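Local atomic coordinates of sulfatase (Bacteroides fragilis CAG:558, PDB entry 6USS), a protein that probably hydrolyses aryl sulfate esters with the help of a bound calcium ion, as a gut microbial member of the sulfatase family. Residues A[163-168]-A[258-263]. The protein carries 1 engineered substitution. Numbering follows the deposited sequence.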
ATOM      1  N   CYS A 163     -12.097   0.038  -2.628  1.00 15.33           N
ATOM      2  CA  CYS A 163     -13.186  -0.029  -1.667  1.00 16.26           C
ATOM      3  C   CYS A 163     -14.129  -1.159  -2.049  1.00 19.29           C
ATOM      4  O   CYS A 163     -14.756  -1.110  -3.116  1.00 20.39           O
ATOM      5  CB  CYS A 163     -13.926   1.307  -1.622  1.00 15.14           C
ATOM      6  SG  CYS A 163     -15.301   1.307  -0.441  1.00 24.33           S
ATOM      7  N   GLY A 164     -14.225  -2.166  -1.179  1.00 19.00           N
ATOM      8  CA  GLY A 164     -15.121  -3.286  -1.427  1.00 16.76           C
ATOM      9  C   GLY A 164     -14.471  -4.604  -1.829  1.00 18.51           C
ATOM     10  O   GLY A 164     -13.424  -4.987  -1.293  1.00 16.73           O
ATOM     11  N   LYS A 165     -15.108  -5.310  -2.764  1.00 16.21           N
ATOM     12  CA  LYS A 165     -14.667  -6.640  -3.174  1.00 16.13           C
ATOM     13  C   LYS A 165     -13.421  -6.552  -4.046  1.00 19.26           C
ATOM     14  O   LYS A 165     -13.448  -5.949  -5.122  1.00 19.99           O
ATOM     15  CB  LYS A 165     -15.787  -7.352  -3.928  1.00 15.95           C
ATOM     16  CG  LYS A 165     -15.327  -8.489  -4.811  1.00 17.22           C
ATOM     17  CD  LYS A 165     -16.458  -9.479  -5.013  1.00 19.14           C
ATOM     18  CE  LYS A 165     -16.135 -10.457  -6.131  1.00 20.55           C
ATOM     19  NZ  LYS A 165     -17.330 -11.264  -6.474  1.00 17.89           N
ATOM     20  N   ALA A 166     -12.325  -7.158  -3.588  1.00 17.53           N
ATOM     21  CA  ALA A 166     -11.094  -7.203  -4.384  1.00 16.67           C
ATOM     22  C   ALA A 166     -11.049  -8.519  -5.155  1.00 19.58           C
ATOM     23  O   ALA A 166     -11.198  -8.536  -6.380  1.00 18.56           O
ATOM     24  CB  ALA A 166      -9.871  -7.007  -3.489  1.00 15.44           C
ATOM     25  N   HIS A 167     -10.848  -9.628  -4.445  1.00 22.23           N
ATOM     26  CA  HIS A 167     -10.971 -10.955  -5.041  1.00 20.56           C
ATOM     27  C   HIS A 167      -9.982 -11.136  -6.202  1.00 19.14           C
ATOM     28  O   HIS A 167     -10.331 -11.617  -7.276  1.00 18.71           O
ATOM     29  CB  HIS A 167     -12.424 -11.173  -5.477  1.00 17.50           C
ATOM     30  CG  HIS A 167     -12.787 -12.603  -5.743  1.00 24.32           C
ATOM     31  ND1 HIS A 167     -13.844 -12.966  -6.559  1.00 27.22           N
ATOM     32  CD2 HIS A 167     -12.242 -13.758  -5.299  1.00 22.29           C
ATOM     33  CE1 HIS A 167     -13.931 -14.285  -6.606  1.00 19.07           C
ATOM     34  NE2 HIS A 167     -12.974 -14.788  -5.846  1.00 19.90           N
ATOM     35  N   PHE A 168      -8.731 -10.716  -5.985  1.00 17.49           N
ATOM     36  CA  PHE A 168      -7.680 -10.783  -7.001  1.00 15.53           C
ATOM     37  C   PHE A 168      -6.724 -11.949  -6.804  1.00 22.27           C
ATOM     38  O   PHE A 168      -6.116 -12.407  -7.779  1.00 21.04           O
ATOM     39  CB  PHE A 168      -6.823  -9.509  -7.009  1.00 15.38           C
ATOM     40  CG  PHE A 168      -7.558  -8.260  -7.423  1.00 17.67           C
ATOM     41  CD1 PHE A 168      -8.269  -8.205  -8.620  1.00 13.81           C
ATOM     42  CD2 PHE A 168      -7.522  -7.124  -6.610  1.00 16.21           C
ATOM     43  CE1 PHE A 168      -8.945  -7.039  -8.997  1.00 17.37           C
ATOM     44  CE2 PHE A 168      -8.191  -5.949  -6.985  1.00 20.40           C
ATOM     45  CZ  PHE A 168      -8.906  -5.907  -8.172  1.00 17.00           C
ATOM     46  N   ALA A 258     -15.929  -1.130  -5.663  1.00 16.34           N
ATOM     47  CA  ALA A 258     -16.317  -2.485  -6.059  1.00 16.52           C
ATOM     48  C   ALA A 258     -17.232  -3.079  -4.989  1.00 14.41           C
ATOM     49  O   ALA A 258     -16.758  -3.657  -4.013  1.00 12.58           O
ATOM     50  CB  ALA A 258     -15.082  -3.357  -6.287  1.00 13.43           C
ATOM     51  N   HIS A 259     -18.543  -2.960  -5.200  1.00 18.54           N
ATOM     52  CA  HIS A 259     -19.528  -3.380  -4.209  1.00 18.83           C
ATOM     53  C   HIS A 259     -19.508  -4.888  -3.989  1.00 21.15           C
ATOM     54  O   HIS A 259     -19.193  -5.672  -4.893  1.00 21.99           O
ATOM     55  CB  HIS A 259     -20.937  -2.954  -4.633  1.00 14.18           C
ATOM     56  CG  HIS A 259     -21.275  -1.570  -4.211  1.00 15.00           C
ATOM     57  ND1 HIS A 259     -21.643  -1.263  -2.921  1.00 17.40           N
ATOM     58  CD2 HIS A 259     -21.253  -0.398  -4.887  1.00 16.11           C
ATOM     59  CE1 HIS A 259     -21.843   0.039  -2.820  1.00 15.57           C
ATOM     60  NE2 HIS A 259     -21.618   0.586  -4.001  1.00 19.28           N
ATOM     61  N   TYR A 260     -19.842  -5.291  -2.760  1.00 16.08           N
ATOM     62  CA  TYR A 260     -20.159  -6.695  -2.539  1.00 22.40           C
ATOM     63  C   TYR A 260     -21.567  -7.023  -3.025  1.00 21.80           C
ATOM     64  O   TYR A 260     -21.820  -8.156  -3.454  1.00 22.53           O
ATOM     65  CB  TYR A 260     -19.996  -7.057  -1.061  1.00 22.14           C
ATOM     66  CG  TYR A 260     -18.557  -7.223  -0.665  1.00 15.74           C
ATOM     67  CD1 TYR A 260     -17.879  -8.392  -0.951  1.00 15.41           C
ATOM     68  CD2 TYR A 260     -17.873  -6.207  -0.020  1.00 16.79           C
ATOM     69  CE1 TYR A 260     -16.559  -8.548  -0.613  1.00 18.40           C
ATOM     70  CE2 TYR A 260     -16.540  -6.343   0.325  1.00 17.84           C
ATOM     71  CZ  TYR A 260     -15.881  -7.527   0.028  1.00 19.91           C
ATOM     72  OH  TYR A 260     -14.554  -7.712   0.377  1.00 16.69           O
ATOM     73  N   ALA A 261     -22.486  -6.056  -2.955  1.00 19.24           N
ATOM     74  CA  ALA A 261     -23.780  -6.181  -3.615  1.00 17.52           C
ATOM     75  C   ALA A 261     -23.574  -6.392  -5.112  1.00 17.90           C
ATOM     76  O   ALA A 261     -22.692  -5.780  -5.718  1.00 18.62           O
ATOM     77  CB  ALA A 261     -24.611  -4.924  -3.359  1.00 15.41           C
ATOM     78  N   ILE A 262     -24.399  -7.238  -5.729  1.00 17.05           N
ATOM     79  CA  ILE A 262     -25.607  -7.810  -5.145  1.00 20.55           C
ATOM     80  C   ILE A 262     -25.476  -9.325  -4.966  1.00 19.58           C
ATOM     81  O   ILE A 262     -26.390 -10.090  -5.286  1.00 17.10           O
ATOM     82  CB  ILE A 262     -26.811  -7.463  -6.024  1.00 19.50           C
ATOM     83  CG1 ILE A 262     -26.537  -7.892  -7.478  1.00 16.49           C
ATOM     84  CG2 ILE A 262     -27.109  -5.969  -5.924  1.00 14.15           C
ATOM     85  CD1 ILE A 262     -27.654  -7.545  -8.468  1.00 14.27           C
ATOM     86  N   HIS A 263     -24.312  -9.732  -4.460  1.00 20.76           N
ATOM     87  CA  HIS A 263     -23.946 -11.127  -4.267  1.00 17.74           C
ATOM     88  C   HIS A 263     -24.864 -11.788  -3.240  1.00 15.94           C
ATOM     89  O   HIS A 263     -25.470 -11.125  -2.396  1.00 19.23           O
ATOM     90  CB  HIS A 263     -22.486 -11.208  -3.803  1.00 18.51           C
ATOM     91  CG  HIS A 263     -21.843 -12.540  -4.028  1.00 20.39           C
ATOM     92  ND1 HIS A 263     -21.911 -13.565  -3.106  1.00 24.13           N
ATOM     93  CD2 HIS A 263     -21.124 -13.020  -5.072  1.00 19.92           C
ATOM     94  CE1 HIS A 263     -21.266 -14.620  -3.574  1.00 20.13           C
ATOM     95  NE2 HIS A 263     -20.777 -14.314  -4.764  1.00 19.59           N
TER
HETATM   96  O   HOH W   1     -12.447  -8.524  -1.130  1.00 22.46           O
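The Y260 ring lies with one face against the backbone and CB of K165. K165 CB stands 3.9 Å from the centroid of the Y260 ring and 22° off the ring normal, which makes this a CH-pi contact over the face; K165 CA and N meet the same ring, N towards its rim. With Y260 CG anti to its own carbonyl carbon (chi1 -77°), the ring extends along the other chain and sets its hydroxyl near A166. There one water bridges the segments, donating to Y260 OH at 2.7 Å and accepting from A166 N at 2.8 Å. A188 O hydrogen-bonds the same hydroxyl, so two partners fix the phenol end.

Next to this contact, G164 and A258 form a parallel bridge where strands 159-164 and 253-258 end side by side in the central sheet. A258 N donates to C163 O over 2.8 Å, with a C=O...N angle of 174°; K165 N returns a bond to A258 O at 2.6 Å. With only hydrogens on its CA, G164 also brings that atom to 3.1 Å from A258 O in a CA-H...O contact.

Past the bridge the two chains lead into the calcium site. The K165 side chain, CG anti to the backbone N and extended beyond, carries NZ to a salt bridge with D42 and a hydrogen bond to G193 O, while H263 packs on D42 and D43, both calcium ligands. K165 also touches C88, the engineered residue at the predicted formylglycine position. K165 NZ and H263 NE2 lie 4.9 Å apart, not in contact, whereas the pairing of K165 with D42 probably helps position a carboxylate for the metal.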